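CCHC-type domain-containing protein (PDB 7C45) is probably an RNase D-type 3'-5' exoribonuclease that carries two zinc knuckles, binds oligouridine RNA and is implicated in trimming guide RNAs. Local coordinates at residues A[129-141]-A[242-256]. Sequence-based numbering, arbitrary orientation.
Sequences TAIQWKLRSVNRR and EVNRAWLERYIGPGG. With nucleotides of chain B.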
loop_
_atom_site.group_PDB
_atom_site.type_symbol
_atom_site.label_atom_id
_atom_site.label_comp_id
_atom_site.label_asym_id
_atom_site.label_seq_id
_atom_site.Cartn_x
_atom_site.Cartn_y
_atom_site.Cartn_z
ATOM N N THR A 129 -8.882 5.100 1.434
ATOM C CA THR A 129 -10.160 5.255 0.742
ATOM C C THR A 129 -11.326 5.281 1.724
ATOM O O THR A 129 -12.240 6.094 1.575
ATOM C CB THR A 129 -10.339 4.143 -0.294
ATOM O OG1 THR A 129 -9.323 4.293 -1.280
ATOM C CG2 THR A 129 -11.706 4.255 -0.965
ATOM N N ALA A 130 -11.299 4.422 2.755
ATOM C CA ALA A 130 -12.411 4.357 3.701
ATOM C C ALA A 130 -12.586 5.681 4.425
ATOM O O ALA A 130 -13.715 6.091 4.725
ATOM C CB ALA A 130 -12.180 3.228 4.712
ATOM N N ILE A 131 -11.478 6.360 4.690
ATOM C CA ILE A 131 -11.533 7.690 5.293
ATOM C C ILE A 131 -12.218 8.661 4.344
ATOM O O ILE A 131 -13.130 9.401 4.735
ATOM C CB ILE A 131 -10.116 8.158 5.665
ATOM C CG1 ILE A 131 -9.577 7.302 6.822
ATOM C CG2 ILE A 131 -10.083 9.661 6.014
ATOM C CD1 ILE A 131 -8.106 7.517 7.123
ATOM N N GLN A 132 -11.798 8.665 3.075
ATOM C CA GLN A 132 -12.459 9.532 2.097
ATOM C C GLN A 132 -13.923 9.181 1.927
ATOM O O GLN A 132 -14.740 10.068 1.662
ATOM C CB GLN A 132 -11.774 9.453 0.732
ATOM C CG GLN A 132 -10.297 9.620 0.825
ATOM C CD GLN A 132 -9.908 10.783 1.691
ATOM O OE1 GLN A 132 -10.400 11.908 1.526
ATOM N NE2 GLN A 132 -9.038 10.526 2.629
ATOM N N TRP A 133 -14.263 7.902 2.029
ATOM C CA TRP A 133 -15.654 7.492 1.942
ATOM C C TRP A 133 -16.460 8.046 3.110
ATOM O O TRP A 133 -17.534 8.622 2.911
ATOM C CB TRP A 133 -15.748 5.965 1.907
ATOM C CG TRP A 133 -17.149 5.472 1.984
ATOM C CD1 TRP A 133 -17.794 4.943 3.071
ATOM C CD2 TRP A 133 -18.103 5.523 0.935
ATOM N NE1 TRP A 133 -19.091 4.631 2.737
ATOM C CE2 TRP A 133 -19.304 4.979 1.439
ATOM C CE3 TRP A 133 -18.052 5.955 -0.382
ATOM C CZ2 TRP A 133 -20.444 4.870 0.655
ATOM C CZ3 TRP A 133 -19.175 5.837 -1.150
ATOM C CH2 TRP A 133 -20.362 5.314 -0.630
ATOM N N LYS A 134 -15.977 7.843 4.342
ATOM C CA LYS A 134 -16.712 8.308 5.513
ATOM C C LYS A 134 -16.900 9.823 5.495
ATOM O O LYS A 134 -17.959 10.328 5.879
ATOM C CB LYS A 134 -15.993 7.893 6.798
ATOM C CG LYS A 134 -16.639 8.411 8.054
ATOM C CD LYS A 134 -16.095 7.715 9.270
ATOM C CE LYS A 134 -16.831 8.162 10.516
ATOM N NZ LYS A 134 -18.160 7.499 10.521
ATOM N N LEU A 135 -15.884 10.562 5.062
ATOM C CA LEU A 135 -15.960 12.017 5.072
ATOM C C LEU A 135 -16.648 12.593 3.836
ATOM O O LEU A 135 -17.266 13.650 3.932
ATOM C CB LEU A 135 -14.563 12.628 5.176
ATOM C CG LEU A 135 -13.769 12.279 6.427
ATOM C CD1 LEU A 135 -12.362 12.821 6.365
ATOM C CD2 LEU A 135 -14.485 12.771 7.656
ATOM N N ARG A 136 -16.525 11.952 2.669
ATOM C CA ARG A 136 -16.897 12.599 1.414
ATOM C C ARG A 136 -17.644 11.711 0.422
ATOM O O ARG A 136 -18.015 12.207 -0.650
ATOM C CB ARG A 136 -15.651 13.147 0.704
ATOM C CG ARG A 136 -14.759 14.018 1.535
ATOM C CD ARG A 136 -13.354 13.951 1.002
ATOM N NE ARG A 136 -13.337 14.135 -0.430
ATOM C CZ ARG A 136 -12.273 13.936 -1.201
ATOM N NH1 ARG A 136 -12.358 14.152 -2.504
ATOM N NH2 ARG A 136 -11.130 13.504 -0.684
ATOM N N SER A 137 -17.891 10.442 0.739
ATOM C CA SER A 137 -18.508 9.493 -0.198
ATOM C C SER A 137 -17.647 9.310 -1.448
ATOM O O SER A 137 -18.162 9.087 -2.546
ATOM C CB SER A 137 -19.931 9.910 -0.590
ATOM O OG SER A 137 -20.776 9.970 0.538
ATOM N N VAL A 138 -16.337 9.403 -1.269
ATOM C CA VAL A 138 -15.361 9.164 -2.317
ATOM C C VAL A 138 -14.837 7.742 -2.140
ATOM O O VAL A 138 -14.419 7.369 -1.035
ATOM C CB VAL A 138 -14.225 10.192 -2.246
ATOM C CG1 VAL A 138 -13.005 9.718 -3.027
ATOM C CG2 VAL A 138 -14.709 11.561 -2.755
ATOM N N ASN A 139 -14.879 6.946 -3.222
ATOM C CA ASN A 139 -14.385 5.568 -3.204
ATOM C C ASN A 139 -13.156 5.358 -4.092
ATOM O O ASN A 139 -12.816 4.221 -4.402
ATOM C CB ASN A 139 -15.483 4.582 -3.605
ATOM C CG ASN A 139 -15.788 4.612 -5.091
ATOM O OD1 ASN A 139 -15.661 5.655 -5.740
ATOM N ND2 ASN A 139 -16.181 3.459 -5.638
ATOM N N ARG A 140 -12.479 6.425 -4.475
ATOM C CA ARG A 140 -11.271 6.330 -5.285
ATOM C C ARG A 140 -10.127 5.642 -4.536
ATOM O O ARG A 140 -9.895 5.893 -3.356
ATOM C CB ARG A 140 -10.850 7.736 -5.694
ATOM C CG ARG A 140 -9.587 7.861 -6.498
ATOM C CD ARG A 140 -9.412 9.312 -6.898
ATOM N NE ARG A 140 -8.433 9.485 -7.962
ATOM C CZ ARG A 140 -8.330 10.584 -8.698
ATOM N NH1 ARG A 140 -7.410 10.667 -9.647
ATOM N NH2 ARG A 140 -9.157 11.600 -8.485
ATOM N N ARG A 141 -9.387 4.803 -5.251
ATOM C CA ARG A 141 -8.097 4.304 -4.787
ATOM C C ARG A 141 -7.008 5.262 -5.246
ATOM O O ARG A 141 -6.814 5.462 -6.450
ATOM C CB ARG A 141 -7.810 2.903 -5.327
ATOM C CG ARG A 141 -8.702 1.808 -4.796
ATOM C CD ARG A 141 -8.297 0.471 -5.445
ATOM N NE ARG A 141 -9.138 -0.640 -5.014
ATOM C CZ ARG A 141 -8.847 -1.427 -3.984
ATOM N NH1 ARG A 141 -7.718 -1.240 -3.294
ATOM N NH2 ARG A 141 -9.665 -2.400 -3.663
ATOM N N GLU A 242 -10.913 1.936 -7.926
ATOM C CA GLU A 242 -11.914 2.261 -6.917
ATOM C C GLU A 242 -12.126 1.098 -5.945
ATOM O O GLU A 242 -11.646 -0.022 -6.136
ATOM C CB GLU A 242 -13.247 2.681 -7.550
ATOM C CG GLU A 242 -13.932 1.667 -8.385
ATOM C CD GLU A 242 -15.116 2.285 -9.126
ATOM O OE1 GLU A 242 -16.072 2.727 -8.461
ATOM O OE2 GLU A 242 -15.065 2.352 -10.371
ATOM N N VAL A 243 -12.816 1.409 -4.849
ATOM C CA VAL A 243 -13.247 0.428 -3.869
ATOM C C VAL A 243 -14.754 0.319 -3.992
ATOM O O VAL A 243 -15.458 1.334 -3.945
ATOM C CB VAL A 243 -12.834 0.825 -2.438
ATOM C CG1 VAL A 243 -13.461 -0.108 -1.435
ATOM C CG2 VAL A 243 -11.313 0.829 -2.307
ATOM N N ASN A 244 -15.226 -0.900 -4.201
ATOM C CA ASN A 244 -16.635 -1.259 -4.261
ATOM C C ASN A 244 -17.458 -0.475 -3.234
ATOM O O ASN A 244 -17.193 -0.557 -2.038
ATOM C CB ASN A 244 -16.703 -2.775 -3.999
ATOM C CG ASN A 244 -18.054 -3.333 -4.145
ATOM O OD1 ASN A 244 -18.963 -2.914 -3.466
ATOM N ND2 ASN A 244 -18.208 -4.311 -5.043
ATOM N N ARG A 245 -18.433 0.335 -3.700
ATOM C CA ARG A 245 -19.253 1.120 -2.765
ATOM C C ARG A 245 -20.088 0.240 -1.848
ATOM O O ARG A 245 -20.282 0.573 -0.673
ATOM C CB ARG A 245 -20.174 2.093 -3.510
ATOM C CG ARG A 245 -19.451 3.135 -4.302
ATOM C CD ARG A 245 -20.393 4.254 -4.725
ATOM N NE ARG A 245 -19.662 5.260 -5.468
ATOM C CZ ARG A 245 -19.300 5.119 -6.739
ATOM N NH1 ARG A 245 -18.620 6.081 -7.350
ATOM N NH2 ARG A 245 -19.625 4.021 -7.408
ATOM N N ALA A 246 -20.612 -0.879 -2.359
ATOM C CA ALA A 246 -21.415 -1.735 -1.496
ATOM C C ALA A 246 -20.590 -2.276 -0.329
ATOM O O ALA A 246 -21.081 -2.352 0.801
ATOM C CB ALA A 246 -22.032 -2.875 -2.302
ATOM N N TRP A 247 -19.333 -2.659 -0.579
ATOM C CA TRP A 247 -18.498 -3.112 0.535
ATOM C C TRP A 247 -18.209 -1.970 1.507
ATOM O O TRP A 247 -18.168 -2.183 2.719
ATOM C CB TRP A 247 -17.197 -3.720 0.025
ATOM C CG TRP A 247 -17.400 -5.046 -0.613
ATOM C CD1 TRP A 247 -18.592 -5.684 -0.843
ATOM C CD2 TRP A 247 -16.378 -5.922 -1.073
ATOM N NE1 TRP A 247 -18.364 -6.895 -1.452
ATOM C CE2 TRP A 247 -17.020 -7.065 -1.597
ATOM C CE3 TRP A 247 -14.992 -5.846 -1.106
ATOM C CZ2 TRP A 247 -16.303 -8.126 -2.144
ATOM C CZ3 TRP A 247 -14.289 -6.900 -1.659
ATOM C CH2 TRP A 247 -14.945 -8.018 -2.176
ATOM N N LEU A 248 -17.993 -0.760 0.998
ATOM C CA LEU A 248 -17.791 0.386 1.883
ATOM C C LEU A 248 -19.017 0.610 2.759
ATOM O O LEU A 248 -18.903 0.802 3.980
ATOM C CB LEU A 248 -17.483 1.633 1.057
ATOM C CG LEU A 248 -16.052 1.694 0.496
ATOM C CD1 LEU A 248 -15.895 2.752 -0.564
ATOM C CD2 LEU A 248 -15.051 1.947 1.589
ATOM N N GLU A 249 -20.202 0.591 2.142
ATOM C CA GLU A 249 -21.431 0.749 2.918
ATOM C C GLU A 249 -21.522 -0.307 4.012
ATOM O O GLU A 249 -21.915 -0.002 5.144
ATOM C CB GLU A 249 -22.662 0.683 2.004
ATOM C CG GLU A 249 -22.724 1.750 0.910
ATOM C CD GLU A 249 -23.598 2.956 1.275
ATOM O OE1 GLU A 249 -23.850 3.163 2.482
ATOM O OE2 GLU A 249 -24.013 3.693 0.351
ATOM N N ARG A 250 -21.128 -1.546 3.703
ATOM C CA ARG A 250 -21.274 -2.645 4.651
ATOM C C ARG A 250 -20.262 -2.560 5.790
ATOM O O ARG A 250 -20.624 -2.660 6.967
ATOM C CB ARG A 250 -21.134 -3.973 3.914
ATOM C CG ARG A 250 -21.016 -5.172 4.815
ATOM C CD ARG A 250 -20.939 -6.411 3.934
ATOM N NE ARG A 250 -20.750 -7.632 4.699
ATOM C CZ ARG A 250 -20.581 -8.826 4.147
ATOM N NH1 ARG A 250 -20.414 -9.895 4.912
ATOM N NH2 ARG A 250 -20.568 -8.943 2.826
ATOM N N TYR A 251 -18.986 -2.384 5.462
ATOM C CA TYR A 251 -17.933 -2.472 6.467
ATOM C C TYR A 251 -17.637 -1.148 7.156
ATOM O O TYR A 251 -17.248 -1.147 8.331
ATOM C CB TYR A 251 -16.646 -3.013 5.828
ATOM C CG TYR A 251 -16.788 -4.464 5.429
ATOM C CD1 TYR A 251 -16.505 -5.480 6.336
ATOM C CD2 TYR A 251 -17.235 -4.824 4.164
ATOM C CE1 TYR A 251 -16.662 -6.809 5.997
ATOM C CE2 TYR A 251 -17.379 -6.157 3.812
ATOM C CZ TYR A 251 -17.095 -7.142 4.733
ATOM O OH TYR A 251 -17.254 -8.464 4.399
ATOM N N ILE A 252 -17.788 -0.031 6.458
ATOM C CA ILE A 252 -17.483 1.276 7.010
ATOM C C ILE A 252 -18.747 2.011 7.442
ATOM O O ILE A 252 -18.752 2.695 8.466
ATOM C CB ILE A 252 -16.678 2.111 5.988
ATOM C CG1 ILE A 252 -15.471 1.320 5.444
ATOM C CG2 ILE A 252 -16.194 3.390 6.623
ATOM C CD1 ILE A 252 -14.516 0.850 6.522
ATOM N N GLY A 253 -19.825 1.893 6.673
ATOM C CA GLY A 253 -21.038 2.627 6.964
ATOM C C GLY A 253 -21.379 3.588 5.845
ATOM O O GLY A 253 -20.788 3.549 4.759
ATOM N N PRO A 254 -22.342 4.475 6.096
ATOM C CA PRO A 254 -22.782 5.406 5.053
ATOM C C PRO A 254 -21.695 6.400 4.722
ATOM O O PRO A 254 -20.895 6.783 5.574
ATOM C CB PRO A 254 -23.985 6.109 5.695
ATOM C CG PRO A 254 -23.672 6.076 7.128
ATOM C CD PRO A 254 -23.026 4.736 7.372
ATOM N N GLY A 255 -21.670 6.811 3.460
ATOM C CA GLY A 255 -20.711 7.788 3.028
ATOM C C GLY A 255 -21.113 9.190 3.446
ATOM O O GLY A 255 -22.290 9.508 3.619
ATOM N N GLY A 256 -20.105 10.040 3.607
ATOM C CA GLY A 256 -20.316 11.382 4.101
ATOM C C GLY A 256 -20.463 12.407 2.998
ATOM O O GLY A 256 -20.476 12.105 1.808
ATOM P P U B 6 -5.525 15.507 -11.025
ATOM O OP1 U B 6 -4.776 15.630 -12.288
ATOM O OP2 U B 6 -6.914 15.008 -11.044
ATOM O "O5'" U B 6 -4.732 14.554 -10.039
ATOM C "C5'" U B 6 -3.376 14.796 -9.711
ATOM C "C4'" U B 6 -2.722 13.536 -9.197
ATOM O "O4'" U B 6 -3.263 13.219 -7.889
ATOM C "C3'" U B 6 -2.938 12.287 -10.053
ATOM O "O3'" U B 6 -1.798 11.454 -9.909
ATOM C "C2'" U B 6 -4.123 11.617 -9.367
ATOM O "O2'" U B 6 -4.240 10.226 -9.571
ATOM C "C1'" U B 6 -3.835 11.928 -7.909
ATOM N N1 U B 6 -5.030 11.942 -7.066
ATOM C C2 U B 6 -5.195 10.875 -6.214
ATOM O O2 U B 6 -4.409 9.944 -6.147
ATOM N N3 U B 6 -6.309 10.935 -5.419
ATOM C C4 U B 6 -7.255 11.926 -5.422
ATOM O O4 U B 6 -8.213 11.823 -4.649
ATOM C C5 U B 6 -7.014 12.988 -6.351
ATOM C C6 U B 6 -5.938 12.974 -7.137
HETATM O O HOH W 1 -20.184 9.014 6.762
#
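The indole of Trp133 is sandwiched between Leu248, whose CB stands 3.7 Å from the centroid of the five-membered ring and almost on its normal, and Gly255 CA, which makes a second CH-pi contact over the opposite face. CG of Trp133 lies anti to the backbone N (chi1 173°), which carries the ring toward helix 245-251, and NE1 gives a nearly straight bond to Gly253 O, 2.9 Å away in the ring plane. Around the ring, CD of Glu249 lies at the edge by CZ2, the carboxylate turned steeply to it, while Ile252 CG2 lies beside Trp133 CD1 and Ile252 CD1 rests on Ala130 CB. The last turns of helix 124-136 thus pack against the short helix 245-251, the segment axes crossing at -78°, in a contact that joins the RNase D exonuclease domain to the chain leading into the first zinc knuckle. At that exit Gly256 N donates to Trp133 O, which also accepts from Ser137 N, and Ser137 OG comes very close to Gly256 O; a water links Lys134 O with Pro254 O. Beyond the helix, Asn139 bonds to residues 242-243. Its ND2 donates to Val243 O at 2.8 Å, approached from above the carbonyl plane, and to the anti side of Glu242 OE1 at 2.9 Å, one N-H each; Thr239 holds OE2. The Arg245 guanidinium lies over this amide, its plane turned 31° from it. Val243 N bonds to Asn139 O, and Arg141 NE meets Glu242 O (2.8 Å) from above the carbonyl plane, with Val243 CG2 over one guanidinium face and Asp237 as salt-bridge partner. Neighbouring Arg140, its chain extended from CG to NE, lays its guanidinium over the base of U6 of chain B, NH1 coming 3.2 Å from U6 O2'.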